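Local coordinates for protein delta-aminolevulinic acid dehydratase (Toxoplasma gondii ME49, PDB 3OBK) that condenses two molecules of 5-aminolevulinic acid into porphobilinogen, the pyrrole building block of tetrapyrroles such as heme, at residues K88-F93 against V129-D134; A177-S183 against D204-Y210. All blocks are in the same frame, centred on the assembly; numbering follows the deposited sequence.

Contact 1. Residues K88-F93 against V129-D134. With PBG (3-[5-(aminomethyl)-4-(carboxymethyl)-1H-pyrrol-3-yl]propanoic acid), chain L.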
# COMPACT_ATOMS: atom_id res chain seq x y z
N LYS A 88 -15.74 -22.40 26.41
CA LYS A 88 -16.69 -23.13 25.59
C LYS A 88 -16.04 -24.12 24.64
O LYS A 88 -16.70 -25.07 24.21
CB LYS A 88 -17.63 -22.15 24.85
CG LYS A 88 -18.94 -21.83 25.65
CD LYS A 88 -19.07 -20.41 26.06
CE LYS A 88 -20.51 -20.07 26.48
NZ LYS A 88 -21.37 -19.55 25.34
N ALA A 89 -14.74 -23.95 24.37
CA ALA A 89 -14.05 -24.77 23.35
C ALA A 89 -12.93 -25.62 23.90
O ALA A 89 -12.03 -25.13 24.57
CB ALA A 89 -13.52 -23.88 22.25
N PHE A 90 -12.94 -26.89 23.54
CA PHE A 90 -12.06 -27.87 24.14
C PHE A 90 -11.47 -28.73 23.05
O PHE A 90 -12.17 -29.22 22.16
CB PHE A 90 -12.84 -28.77 25.11
CG PHE A 90 -13.55 -28.03 26.18
CD1 PHE A 90 -12.98 -27.87 27.41
CD2 PHE A 90 -14.78 -27.46 25.95
CE1 PHE A 90 -13.63 -27.17 28.39
CE2 PHE A 90 -15.43 -26.76 26.92
CZ PHE A 90 -14.84 -26.60 28.14
N MET A 91 -10.17 -28.92 23.13
CA MET A 91 -9.43 -29.64 22.11
C MET A 91 -9.03 -30.94 22.82
O MET A 91 -8.62 -30.90 23.97
CB MET A 91 -8.23 -28.76 21.73
CG MET A 91 -7.49 -29.02 20.45
SD MET A 91 -6.26 -27.68 20.14
CE MET A 91 -7.09 -26.54 19.03
N LEU A 92 -9.16 -32.09 22.15
CA LEU A 92 -8.91 -33.40 22.77
C LEU A 92 -7.82 -34.22 22.11
O LEU A 92 -7.86 -34.49 20.92
CB LEU A 92 -10.18 -34.25 22.77
CG LEU A 92 -11.50 -33.62 23.17
CD1 LEU A 92 -12.54 -34.70 23.01
CD2 LEU A 92 -11.46 -33.07 24.60
N PHE A 93 -6.88 -34.68 22.91
CA PHE A 93 -5.79 -35.48 22.43
C PHE A 93 -5.84 -36.84 23.15
O PHE A 93 -6.06 -36.89 24.35
CB PHE A 93 -4.49 -34.78 22.76
CG PHE A 93 -4.31 -33.46 22.09
CD1 PHE A 93 -3.91 -33.38 20.77
CD2 PHE A 93 -4.45 -32.29 22.80
CE1 PHE A 93 -3.70 -32.16 20.17
CE2 PHE A 93 -4.23 -31.07 22.22
CZ PHE A 93 -3.86 -30.99 20.92
N VAL A 129 -21.45 -28.44 23.89
CA VAL A 129 -20.00 -28.20 24.06
C VAL A 129 -19.35 -28.05 22.69
O VAL A 129 -19.76 -28.71 21.73
CB VAL A 129 -19.29 -29.37 24.88
CG1 VAL A 129 -19.25 -30.69 24.07
CG2 VAL A 129 -17.87 -28.97 25.35
N LEU A 130 -18.35 -27.19 22.58
CA LEU A 130 -17.55 -27.10 21.34
C LEU A 130 -16.28 -28.00 21.38
O LEU A 130 -15.38 -27.77 22.16
CB LEU A 130 -17.18 -25.64 21.08
CG LEU A 130 -16.83 -25.30 19.64
CD1 LEU A 130 -18.08 -25.43 18.79
CD2 LEU A 130 -16.23 -23.90 19.56
N LEU A 131 -16.24 -29.03 20.54
CA LEU A 131 -15.11 -29.97 20.53
C LEU A 131 -14.26 -29.87 19.27
O LEU A 131 -14.76 -29.88 18.17
CB LEU A 131 -15.60 -31.41 20.69
CG LEU A 131 -16.50 -31.68 21.89
CD1 LEU A 131 -16.87 -33.17 21.96
CD2 LEU A 131 -15.86 -31.18 23.20
N LEU A 132 -12.95 -29.77 19.46
CA LEU A 132 -11.99 -29.67 18.37
C LEU A 132 -11.05 -30.86 18.52
O LEU A 132 -10.38 -30.98 19.53
CB LEU A 132 -11.17 -28.37 18.50
CG LEU A 132 -11.77 -26.97 18.28
CD1 LEU A 132 -13.10 -26.80 19.06
CD2 LEU A 132 -10.73 -25.86 18.67
N ALA A 133 -11.03 -31.74 17.52
CA ALA A 133 -10.22 -32.97 17.59
C ALA A 133 -9.03 -32.79 16.66
O ALA A 133 -9.18 -32.31 15.56
CB ALA A 133 -11.04 -34.15 17.15
N ASP A 134 -7.85 -33.19 17.11
CA ASP A 134 -6.68 -33.10 16.27
C ASP A 134 -6.78 -34.12 15.12
O ASP A 134 -7.44 -35.16 15.26
CB ASP A 134 -5.45 -33.36 17.12
CG ASP A 134 -4.16 -33.10 16.39
OD1 ASP A 134 -3.59 -31.98 16.55
OD2 ASP A 134 -3.72 -34.02 15.66
CHA PBG L . 0.63 -33.57 16.77
C1A PBG L . 0.58 -32.45 17.76
C2A PBG L . 1.66 -31.93 18.47
C3A PBG L . 1.14 -30.92 19.25
C4A PBG L . -0.20 -30.79 18.93
NA PBG L . -0.52 -31.75 18.05
C5A PBG L . 3.07 -32.45 18.55
C6A PBG L . 3.90 -32.33 17.34
O1A PBG L . 3.29 -32.15 16.25
O2A PBG L . 5.14 -32.48 17.41
C7A PBG L . 1.91 -30.12 20.24
C8A PBG L . 1.12 -29.29 21.18
C9A PBG L . 1.82 -28.74 22.36
O3A PBG L . 1.13 -28.43 23.32
O4A PBG L . 3.04 -28.83 22.54
N1 PBG L . 0.33 -33.28 15.41
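Phe-90 meets Val-129 at the start of these two parallel strands: Val-129 CG2 lies obliquely against the CD2-CE2 side of the ring, 3.5 Å from Phe-90 CD2, the two side chains crossing at about a right angle. The carbonyl oxygen of Leu-130 sits at the edge of the same ring, and it also takes the backbone N-H of Phe-90. That bond is one rung of a ladder in which Leu-130 N reaches Lys-88 O, Leu-132 N reaches Phe-90 O at 2.9 Å, and Leu-92 N reaches Leu-132 O.

The opposite side of the sheet carries Ala-89, Met-91, Leu-130 and Leu-132. Here the short side chain of Ala-89 is flanked by two leucine methyls, its CB 3.8 Å from Leu-130 CD2 and 4.3 Å from Leu-132 CD1. Leu-132 spreads its branches, CD1 towards Ala-89 and CD2 towards Met-91. Met-91 has CG anti to its backbone N (chi1 -163°), runs on extended, then bends at chi3 to bring its methyl CE to 3.7 Å from Leu-132 CD2. Toward the C-terminal ends of the strands the packing turns polar. Asp-134 OD1 lies at the edge of the Phe-93 ring, 3.6 Å from CE1, the ring and carboxylate planes being 44° apart. Asp-134 OD1 also receives a weak, long hydrogen bond from PBG NA, the pyrrole nitrogen of the bound porphobilinogen, at 3.4 Å, while Ser-183 is its stronger partner.

This is a right-handed beta-alpha-beta unit of the TIM barrel, strands 89-95 and 130-135 joined through helix 114-125. That helix packs on Leu-92 and Leu-131, and helix 72-84 on Phe-90. Inside the barrel, Leu-132 meets Leu-208 of strand 206-213 and Ile-47 of strand 46-53, the latter strand pairing with the far edge of 89-95.

Contact 2. Residues A177-S183 against D204-Y210. With PBG (3-[5-(aminomethyl)-4-(carboxymethyl)-1H-pyrrol-3-yl]propanoic acid), chain L.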
# COMPACT_ATOMS: atom_id res chain seq x y z
N ALA A 177 -17.39 -34.48 16.54
CA ALA A 177 -16.46 -33.35 16.56
C ALA A 177 -16.99 -32.16 15.78
O ALA A 177 -17.46 -32.32 14.65
CB ALA A 177 -15.13 -33.78 15.98
N ASP A 178 -16.90 -30.97 16.37
CA ASP A 178 -17.41 -29.75 15.74
C ASP A 178 -16.41 -29.20 14.74
O ASP A 178 -16.80 -28.71 13.66
CB ASP A 178 -17.69 -28.69 16.80
CG ASP A 178 -18.80 -29.11 17.74
OD1 ASP A 178 -19.98 -29.03 17.32
OD2 ASP A 178 -18.50 -29.53 18.87
N MET A 179 -15.13 -29.29 15.11
CA MET A 179 -14.01 -28.92 14.27
C MET A 179 -13.01 -30.06 14.20
O MET A 179 -12.69 -30.66 15.22
CB MET A 179 -13.25 -27.72 14.86
CG MET A 179 -14.03 -26.44 15.20
SD MET A 179 -12.95 -24.91 15.22
CE MET A 179 -12.55 -24.84 13.47
N VAL A 180 -12.47 -30.33 13.03
CA VAL A 180 -11.24 -31.13 12.94
C VAL A 180 -10.08 -30.16 12.74
O VAL A 180 -10.21 -29.16 12.04
CB VAL A 180 -11.32 -32.22 11.84
CG1 VAL A 180 -12.51 -33.18 12.13
CG2 VAL A 180 -11.46 -31.61 10.47
N CYS A 181 -8.95 -30.46 13.37
CA CYS A 181 -7.78 -29.58 13.40
C CYS A 181 -6.54 -30.29 12.90
O CYS A 181 -5.81 -30.89 13.70
CB CYS A 181 -7.56 -29.11 14.83
SG CYS A 181 -9.07 -28.44 15.57
N PRO A 182 -6.29 -30.25 11.58
CA PRO A 182 -5.17 -31.01 11.07
C PRO A 182 -3.84 -30.35 11.39
O PRO A 182 -3.54 -29.29 10.87
CB PRO A 182 -5.41 -31.06 9.54
CG PRO A 182 -6.74 -30.41 9.28
CD PRO A 182 -7.19 -29.75 10.54
N SER A 183 -3.04 -31.03 12.21
CA SER A 183 -1.76 -30.50 12.68
C SER A 183 -0.58 -31.17 12.01
O SER A 183 0.56 -31.06 12.48
CB SER A 183 -1.66 -30.70 14.18
OG SER A 183 -1.71 -32.08 14.48
N ASP A 204 -20.92 -29.24 7.55
CA ASP A 204 -21.06 -28.43 8.76
C ASP A 204 -19.80 -28.45 9.58
O ASP A 204 -19.53 -27.51 10.31
CB ASP A 204 -22.13 -29.08 9.68
CG ASP A 204 -23.23 -28.14 10.08
OD1 ASP A 204 -23.21 -26.97 9.64
OD2 ASP A 204 -24.12 -28.56 10.84
N THR A 205 -19.09 -29.57 9.53
CA THR A 205 -17.90 -29.77 10.30
C THR A 205 -16.82 -28.81 9.82
O THR A 205 -16.50 -28.77 8.63
CB THR A 205 -17.40 -31.21 10.16
OG1 THR A 205 -18.42 -32.12 10.60
CG2 THR A 205 -16.16 -31.45 11.00
N SER A 206 -16.25 -28.06 10.75
CA SER A 206 -15.23 -27.05 10.45
C SER A 206 -13.82 -27.61 10.41
O SER A 206 -13.55 -28.72 10.88
CB SER A 206 -15.27 -25.95 11.50
OG SER A 206 -16.55 -25.35 11.56
N ILE A 207 -12.93 -26.83 9.81
CA ILE A 207 -11.53 -27.19 9.73
C ILE A 207 -10.73 -26.03 10.32
O ILE A 207 -10.74 -24.94 9.79
CB ILE A 207 -11.09 -27.45 8.29
CG1 ILE A 207 -11.76 -28.71 7.75
CG2 ILE A 207 -9.56 -27.60 8.19
CD1 ILE A 207 -11.62 -28.90 6.24
N LEU A 208 -10.07 -26.28 11.45
CA LEU A 208 -9.08 -25.36 11.99
C LEU A 208 -7.71 -25.77 11.44
O LEU A 208 -7.12 -26.79 11.86
CB LEU A 208 -9.14 -25.38 13.51
CG LEU A 208 -8.10 -24.70 14.44
CD1 LEU A 208 -7.47 -23.44 13.90
CD2 LEU A 208 -8.79 -24.45 15.81
N ALA A 209 -7.23 -25.03 10.45
CA ALA A 209 -6.02 -25.44 9.73
C ALA A 209 -4.81 -24.93 10.48
O ALA A 209 -4.72 -23.75 10.77
CB ALA A 209 -6.03 -24.90 8.28
N TYR A 210 -3.90 -25.83 10.83
CA TYR A 210 -2.59 -25.40 11.33
C TYR A 210 -1.79 -25.03 10.09
O TYR A 210 -1.24 -25.90 9.46
CB TYR A 210 -1.90 -26.52 12.07
CG TYR A 210 -2.42 -26.85 13.43
CD1 TYR A 210 -3.56 -27.58 13.59
CD2 TYR A 210 -1.71 -26.52 14.56
CE1 TYR A 210 -4.03 -27.93 14.87
CE2 TYR A 210 -2.16 -26.85 15.84
CZ TYR A 210 -3.32 -27.56 16.00
OH TYR A 210 -3.76 -27.91 17.28
CHA PBG L . 0.63 -33.57 16.77
C1A PBG L . 0.58 -32.45 17.76
C2A PBG L . 1.66 -31.93 18.47
C3A PBG L . 1.14 -30.92 19.25
C4A PBG L . -0.20 -30.79 18.93
NA PBG L . -0.52 -31.75 18.05
C5A PBG L . 3.07 -32.45 18.55
C6A PBG L . 3.90 -32.33 17.34
O1A PBG L . 3.29 -32.15 16.25
O2A PBG L . 5.14 -32.48 17.41
C7A PBG L . 1.91 -30.12 20.24
C8A PBG L . 1.12 -29.29 21.18
C9A PBG L . 1.82 -28.74 22.36
O3A PBG L . 1.13 -28.43 23.32
O4A PBG L . 3.04 -28.83 22.54
N1 PBG L . 0.33 -33.28 15.41
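With chi1 at 61°, Ser-183 aims its OG at the aminomethyl nitrogen N1 of porphobilinogen, while Tyr-210, its CG beside the backbone N (chi1 -74°), lays its ring against Ser-183 CB. Both stand at the ligand end of a parallel strand pair, part of a beta-alpha-beta unit of the TIM barrel in which helix 189-199 links strands 179-182 and 206-213.

Three good backbone bonds hold the pair: Ser-206 N to Asp-178 O, nearly straight at 169°, Val-180 N to Ser-206 O, and Leu-208 N to Val-180 O. A fourth, from Tyr-210 N to Pro-182 O, is weak at 3.5 Å. Pro-182 has no N-H to give, but its ring carbon CD comes within 3.2 Å of Leu-208 O.

On the side facing the barrel interior, Met-179 bends at chi3 and lays its methyl CE 3.5 Å from Leu-208 CB. Cys-181 SG rests on that same CB from farther along the strand, so one methylene is touched by two sulfur-bearing side chains. Toward the helices, the Val-180 and Ile-207 side chains cross obliquely, CG2 of the first on CG1 of the second. Ile-207 and Pro-182 cross at about a right angle, Ile-207 CG2 meeting Pro-182 CD. Helix 189-199 covers this layer, with Ile-193 on Pro-182.

Lys-28 of a second subunit bonds to Ser-206 OG and Asp-178 O. At the other end, Ser-183 CB sits over the centre of the Tyr-210 ring in a CH-pi contact, and Ser-183 OG accepts a hydrogen bond from PBG N1, modelled at a short 2.5 Å whose exact length is doubtful.

How the contacts relate
From the N terminus the chain passes strand 46-53 and helix 72-84 before reaching 88-93, then runs through helix 114-125 and returns at 129-134, where contact 1 closes its loop. Helix 158-175 carries it to 177-183, and after helix 189-199 the segment 204-210 closes contact 2. The two loops follow in series, neither nesting nor crossing. Strands 130-135 and 179-182 are neighbours in the barrel, so the four strands form one continuous arc. Besides the backbone bonds between these strands, the Asp-178 carboxylate probably bonds to the backbone of Leu-131 (OD2 to N, 2.8 Å) near the start of the seam, and the Asp-134/Ser-183 pair closes its other end, beside porphobilinogen.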